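Local atomic coordinates of Uly1 (Catenovulum maritimum, PDB entry 7DRQ), a protein that probably cleaves ulvan, a polysaccharide of green algae, as a calcium-binding lyase of polysaccharide lyase family 24. Residues 2-16 with 467-480. Residues are numbered along the deposited sequence; the frame is centred on the assembly and turned at random.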
loop_
_atom_site.group_PDB
_atom_site.type_symbol
_atom_site.label_atom_id
_atom_site.label_comp_id
_atom_site.label_asym_id
_atom_site.label_seq_id
_atom_site.Cartn_x
_atom_site.Cartn_y
_atom_site.Cartn_z
ATOM N N ILE A 2 -27.040 1.568 0.825
ATOM C CA ILE A 2 -25.773 2.175 0.444
ATOM C C ILE A 2 -26.013 3.102 -0.739
ATOM O O ILE A 2 -26.667 2.721 -1.717
ATOM C CB ILE A 2 -24.751 1.078 0.117
ATOM C CG1 ILE A 2 -24.383 0.317 1.397
ATOM C CG2 ILE A 2 -23.536 1.669 -0.565
ATOM C CD1 ILE A 2 -23.388 -0.783 1.168
ATOM N N LYS A 3 -25.488 4.327 -0.658
ATOM C CA LYS A 3 -25.859 5.378 -1.600
ATOM C C LYS A 3 -24.625 6.129 -2.078
ATOM O O LYS A 3 -23.792 6.539 -1.263
ATOM C CB LYS A 3 -26.845 6.357 -0.942
ATOM C CG LYS A 3 -27.532 7.329 -1.885
ATOM C CD LYS A 3 -28.434 8.290 -1.102
ATOM C CE LYS A 3 -27.791 9.663 -0.933
ATOM N NZ LYS A 3 -28.150 10.311 0.371
ATOM N N LEU A 4 -24.520 6.313 -3.394
ATOM C CA LEU A 4 -23.519 7.217 -3.948
ATOM C C LEU A 4 -23.904 8.654 -3.611
ATOM O O LEU A 4 -25.000 9.105 -3.967
ATOM C CB LEU A 4 -23.416 7.026 -5.463
ATOM C CG LEU A 4 -22.455 7.952 -6.227
ATOM C CD1 LEU A 4 -21.011 7.818 -5.704
ATOM C CD2 LEU A 4 -22.495 7.666 -7.717
ATOM N N GLU A 5 -23.008 9.377 -2.937
ATOM C CA GLU A 5 -23.279 10.750 -2.517
ATOM C C GLU A 5 -22.596 11.801 -3.380
ATOM O O GLU A 5 -23.176 12.865 -3.615
ATOM C CB GLU A 5 -22.851 10.963 -1.065
ATOM C CG GLU A 5 -23.629 10.117 -0.076
ATOM C CD GLU A 5 -23.385 10.531 1.354
ATOM O OE1 GLU A 5 -22.286 11.051 1.649
ATOM O OE2 GLU A 5 -24.296 10.332 2.184
ATOM N N HIS A 6 -21.369 11.547 -3.834
ATOM C CA HIS A 6 -20.605 12.538 -4.578
ATOM C C HIS A 6 -19.743 11.850 -5.624
ATOM O O HIS A 6 -19.240 10.747 -5.398
ATOM C CB HIS A 6 -19.724 13.378 -3.646
ATOM C CG HIS A 6 -20.496 14.140 -2.614
ATOM N ND1 HIS A 6 -20.612 13.722 -1.306
ATOM C CD2 HIS A 6 -21.207 15.290 -2.704
ATOM C CE1 HIS A 6 -21.358 14.583 -0.633
ATOM N NE2 HIS A 6 -21.736 15.541 -1.460
ATOM N N GLU A 7 -19.569 12.514 -6.765
ATOM C CA GLU A 7 -18.674 12.042 -7.817
ATOM C C GLU A 7 -17.914 13.250 -8.345
ATOM O O GLU A 7 -18.532 14.202 -8.830
ATOM C CB GLU A 7 -19.458 11.346 -8.929
ATOM C CG GLU A 7 -18.587 10.803 -10.028
ATOM C CD GLU A 7 -19.230 9.636 -10.733
ATOM O OE1 GLU A 7 -18.479 8.810 -11.274
ATOM O OE2 GLU A 7 -20.488 9.555 -10.750
ATOM N N ILE A 8 -16.586 13.221 -8.231
ATOM C CA ILE A 8 -15.736 14.393 -8.398
ATOM C C ILE A 8 -14.605 14.044 -9.352
ATOM O O ILE A 8 -13.865 13.088 -9.114
ATOM C CB ILE A 8 -15.156 14.862 -7.047
ATOM C CG1 ILE A 8 -16.276 15.145 -6.050
ATOM C CG2 ILE A 8 -14.263 16.082 -7.226
ATOM C CD1 ILE A 8 -16.217 14.246 -4.834
ATOM N N LYS A 9 -14.430 14.833 -10.402
ATOM C CA LYS A 9 -13.282 14.603 -11.265
ATOM C C LYS A 9 -12.034 15.145 -10.582
ATOM O O LYS A 9 -12.037 16.250 -10.032
ATOM C CB LYS A 9 -13.475 15.249 -12.640
ATOM C CG LYS A 9 -12.275 15.074 -13.552
ATOM C CD LYS A 9 -12.648 15.322 -15.015
ATOM C CE LYS A 9 -12.516 16.782 -15.397
ATOM N NZ LYS A 9 -12.842 16.995 -16.853
ATOM N N VAL A 10 -10.979 14.345 -10.565
ATOM C CA VAL A 10 -9.735 14.802 -9.967
ATOM C C VAL A 10 -8.829 15.429 -11.009
ATOM O O VAL A 10 -8.343 16.549 -10.827
ATOM C CB VAL A 10 -9.045 13.637 -9.241
ATOM C CG1 VAL A 10 -7.704 14.104 -8.638
ATOM C CG2 VAL A 10 -9.968 13.091 -8.161
ATOM N N THR A 11 -8.579 14.717 -12.107
ATOM C CA THR A 11 -7.721 15.251 -13.154
ATOM C C THR A 11 -7.994 14.497 -14.442
ATOM O O THR A 11 -8.519 13.382 -14.434
ATOM C CB THR A 11 -6.233 15.150 -12.774
ATOM O OG1 THR A 11 -5.423 15.749 -13.792
ATOM C CG2 THR A 11 -5.815 13.693 -12.621
ATOM N N ASP A 12 -7.656 15.147 -15.555
ATOM C CA ASP A 12 -7.598 14.511 -16.859
ATOM C C ASP A 12 -6.167 14.241 -17.282
ATOM O O ASP A 12 -5.927 13.861 -18.436
ATOM C CB ASP A 12 -8.272 15.389 -17.915
ATOM C CG ASP A 12 -9.771 15.438 -17.767
ATOM O OD1 ASP A 12 -10.392 14.368 -17.579
ATOM O OD2 ASP A 12 -10.331 16.555 -17.832
ATOM N N GLN A 13 -5.205 14.434 -16.374
ATOM C CA GLN A 13 -3.792 14.349 -16.720
ATOM C C GLN A 13 -3.037 13.360 -15.840
ATOM O O GLN A 13 -1.834 13.518 -15.634
ATOM C CB GLN A 13 -3.135 15.723 -16.627
ATOM C CG GLN A 13 -3.801 16.800 -17.446
ATOM C CD GLN A 13 -2.788 17.745 -18.055
ATOM O OE1 GLN A 13 -1.874 18.207 -17.372
ATOM N NE2 GLN A 13 -2.937 18.030 -19.349
ATOM N N ALA A 14 -3.717 12.343 -15.307
ATOM C CA ALA A 14 -3.032 11.342 -14.491
ATOM C C ALA A 14 -2.117 10.482 -15.353
ATOM O O ALA A 14 -2.499 10.034 -16.440
ATOM C CB ALA A 14 -4.045 10.454 -13.769
ATOM N N LEU A 15 -0.902 10.260 -14.866
ATOM C CA LEU A 15 0.089 9.508 -15.631
ATOM C C LEU A 15 -0.324 8.047 -15.791
ATOM O O LEU A 15 -0.783 7.402 -14.846
ATOM C CB LEU A 15 1.455 9.600 -14.955
ATOM C CG LEU A 15 2.576 8.758 -15.592
ATOM C CD1 LEU A 15 2.866 9.250 -17.017
ATOM C CD2 LEU A 15 3.848 8.798 -14.739
ATOM N N PHE A 16 -0.146 7.524 -17.003
ATOM C CA PHE A 16 -0.415 6.131 -17.307
ATOM C C PHE A 16 0.680 5.612 -18.225
ATOM O O PHE A 16 1.151 6.340 -19.101
ATOM C CB PHE A 16 -1.784 5.976 -17.969
ATOM C CG PHE A 16 -2.191 4.556 -18.208
ATOM C CD1 PHE A 16 -2.808 3.823 -17.208
ATOM C CD2 PHE A 16 -1.995 3.968 -19.450
ATOM C CE1 PHE A 16 -3.200 2.507 -17.435
ATOM C CE2 PHE A 16 -2.378 2.661 -19.684
ATOM C CZ PHE A 16 -2.980 1.925 -18.675
ATOM N N GLY A 467 -3.321 7.014 -24.531
ATOM C CA GLY A 467 -2.063 7.676 -24.254
ATOM C C GLY A 467 -1.659 7.630 -22.784
ATOM O O GLY A 467 -2.164 6.842 -21.977
ATOM N N ASP A 468 -0.743 8.530 -22.435
ATOM C CA ASP A 468 -0.117 8.525 -21.117
ATOM C C ASP A 468 -0.716 9.564 -20.169
ATOM O O ASP A 468 -0.104 9.881 -19.140
ATOM C CB ASP A 468 1.397 8.714 -21.264
ATOM C CG ASP A 468 1.766 9.981 -22.021
ATOM O OD1 ASP A 468 0.874 10.805 -22.290
ATOM O OD2 ASP A 468 2.963 10.165 -22.334
ATOM N N LYS A 469 -1.896 10.090 -20.496
ATOM C CA LYS A 469 -2.641 11.008 -19.641
ATOM C C LYS A 469 -4.084 10.530 -19.569
ATOM O O LYS A 469 -4.773 10.467 -20.593
ATOM C CB LYS A 469 -2.586 12.445 -20.170
ATOM C CG LYS A 469 -1.206 13.088 -20.066
ATOM C CD LYS A 469 -1.152 14.409 -20.835
ATOM C CE LYS A 469 -1.132 14.179 -22.347
ATOM N NZ LYS A 469 0.134 13.510 -22.813
ATOM N N ARG A 470 -4.546 10.207 -18.365
ATOM C CA ARG A 470 -5.871 9.624 -18.193
ATOM C C ARG A 470 -6.639 10.390 -17.130
ATOM O O ARG A 470 -6.100 11.260 -16.436
ATOM C CB ARG A 470 -5.784 8.142 -17.810
ATOM C CG ARG A 470 -4.891 7.317 -18.719
ATOM C CD ARG A 470 -5.654 6.789 -19.903
ATOM N NE ARG A 470 -4.797 6.179 -20.918
ATOM C CZ ARG A 470 -4.765 4.876 -21.191
ATOM N NH1 ARG A 470 -5.530 4.026 -20.515
ATOM N NH2 ARG A 470 -3.978 4.426 -22.156
ATOM N N THR A 471 -7.909 10.029 -16.976
ATOM C CA THR A 471 -8.829 10.755 -16.109
ATOM C C THR A 471 -9.130 9.928 -14.867
ATOM O O THR A 471 -9.451 8.740 -14.972
ATOM C CB THR A 471 -10.128 11.088 -16.852
ATOM O OG1 THR A 471 -9.830 11.978 -17.939
ATOM C CG2 THR A 471 -11.119 11.768 -15.915
ATOM N N THR A 472 -9.032 10.560 -13.697
ATOM C CA THR A 472 -9.369 9.917 -12.441
ATOM C C THR A 472 -10.519 10.652 -11.771
ATOM O O THR A 472 -10.724 11.854 -11.973
ATOM C CB THR A 472 -8.174 9.869 -11.468
ATOM O OG1 THR A 472 -7.701 11.198 -11.270
ATOM C CG2 THR A 472 -7.057 9.028 -12.049
ATOM N N TYR A 473 -11.253 9.904 -10.955
ATOM C CA TYR A 473 -12.414 10.394 -10.243
ATOM C C TYR A 473 -12.318 9.977 -8.787
ATOM O O TYR A 473 -11.668 8.987 -8.447
ATOM C CB TYR A 473 -13.715 9.828 -10.818
ATOM C CG TYR A 473 -14.150 10.545 -12.064
ATOM C CD1 TYR A 473 -13.661 10.174 -13.302
ATOM C CD2 TYR A 473 -15.030 11.615 -11.993
ATOM C CE1 TYR A 473 -14.049 10.845 -14.452
ATOM C CE2 TYR A 473 -15.421 12.289 -13.131
ATOM C CZ TYR A 473 -14.927 11.901 -14.352
ATOM O OH TYR A 473 -15.321 12.576 -15.493
ATOM N N LEU A 474 -13.011 10.732 -7.945
ATOM C CA LEU A 474 -13.284 10.345 -6.572
ATOM C C LEU A 474 -14.779 10.123 -6.410
ATOM O O LEU A 474 -15.579 11.006 -6.750
ATOM C CB LEU A 474 -12.824 11.424 -5.592
ATOM C CG LEU A 474 -13.364 11.286 -4.159
ATOM C CD1 LEU A 474 -12.833 10.010 -3.493
ATOM C CD2 LEU A 474 -13.009 12.525 -3.310
ATOM N N GLN A 475 -15.160 8.964 -5.877
ATOM C CA GLN A 475 -16.543 8.726 -5.485
ATOM C C GLN A 475 -16.639 8.616 -3.969
ATOM O O GLN A 475 -15.765 8.028 -3.321
ATOM C CB GLN A 475 -17.114 7.464 -6.135
ATOM C CG GLN A 475 -17.353 7.610 -7.637
ATOM C CD GLN A 475 -18.142 6.457 -8.218
ATOM O OE1 GLN A 475 -18.429 5.472 -7.532
ATOM N NE2 GLN A 475 -18.491 6.569 -9.499
ATOM N N ILE A 476 -17.685 9.212 -3.405
ATOM C CA ILE A 476 -17.948 9.139 -1.970
ATOM C C ILE A 476 -19.272 8.406 -1.809
ATOM O O ILE A 476 -20.324 8.888 -2.255
ATOM C CB ILE A 476 -17.966 10.519 -1.306
ATOM C CG1 ILE A 476 -16.653 11.254 -1.595
ATOM C CG2 ILE A 476 -18.143 10.388 0.207
ATOM C CD1 ILE A 476 -16.642 12.703 -1.109
ATOM N N ILE A 477 -19.210 7.224 -1.206
ATOM C CA ILE A 477 -20.337 6.310 -1.129
ATOM C C ILE A 477 -20.629 6.073 0.346
ATOM O O ILE A 477 -19.742 5.667 1.106
ATOM C CB ILE A 477 -20.052 4.993 -1.869
ATOM C CG1 ILE A 477 -19.933 5.228 -3.387
ATOM C CG2 ILE A 477 -21.140 3.978 -1.582
ATOM C CD1 ILE A 477 -19.260 4.057 -4.143
ATOM N N ASN A 478 -21.860 6.362 0.752
ATOM C CA ASN A 478 -22.272 6.192 2.138
ATOM C C ASN A 478 -22.568 4.722 2.398
ATOM O O ASN A 478 -23.435 4.133 1.745
ATOM C CB ASN A 478 -23.506 7.052 2.422
ATOM C CG ASN A 478 -23.750 7.241 3.895
ATOM O OD1 ASN A 478 -23.661 6.295 4.674
ATOM N ND2 ASN A 478 -24.056 8.472 4.295
ATOM N N LEU A 479 -21.854 4.125 3.354
ATOM C CA LEU A 479 -22.079 2.716 3.650
ATOM C C LEU A 479 -23.299 2.479 4.528
ATOM O O LEU A 479 -23.616 1.318 4.811
ATOM C CB LEU A 479 -20.833 2.107 4.301
ATOM C CG LEU A 479 -19.629 2.130 3.365
ATOM C CD1 LEU A 479 -18.354 1.656 4.069
ATOM C CD2 LEU A 479 -19.913 1.268 2.157
ATOM N N ASP A 480 -23.992 3.540 4.954
ATOM C CA ASP A 480 -25.241 3.406 5.699
ATOM C C ASP A 480 -25.044 2.549 6.955
ATOM O O ASP A 480 -25.774 1.587 7.203
ATOM C CB ASP A 480 -26.330 2.836 4.787
ATOM C CG ASP A 480 -27.735 3.078 5.311
ATOM O OD1 ASP A 480 -27.936 4.001 6.128
ATOM O OD2 ASP A 480 -28.633 2.321 4.899
#
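From Lys3 to Leu15 the N-terminal strand pairs antiparallel with strand 469-478, and three classic beta bulges shift the register, at Glu5-His6 opposite Ile476, Val10-Thr11 opposite Thr472 and Gln13-Ala14 opposite Arg470. At the first, Ile476 O accepts from both Glu5 N (2.8 Å) and His6 N. The pairing is the velcro closure of a beta-propeller: the first strand completes, as its outermost strand, the blade built from 444-452, 455-462 and 469-478, joining the two ends of the fold. Beta-branched Ile476 suits a strand; its CD1 meets His6 CB and Ile8 CD1. Amides suit positions beside carboxylates, offering N-H to pure acceptors: Gln475 NE2 reaches Glu7 OE1 (2.9 Å) from above the carboxylate plane, the two chains side by side. Asn478 ND2 similarly meets Glu5 OE2 at 2.8 Å, while Glu5 OE1 forms a salt bridge with Lys455. At the last bulge the Arg470 chain bends at chi2 (-88°), laying its flat cationic guanidinium over one face of Phe16, CZ 3.9 Å from the ring centroid and the planes 25° apart; NE also donates to Gly467 O. An alanine in place of this arginine would remove the cation-pi stack and would probably leave that Phe16 face less covered and Gly467 O without its NE donor.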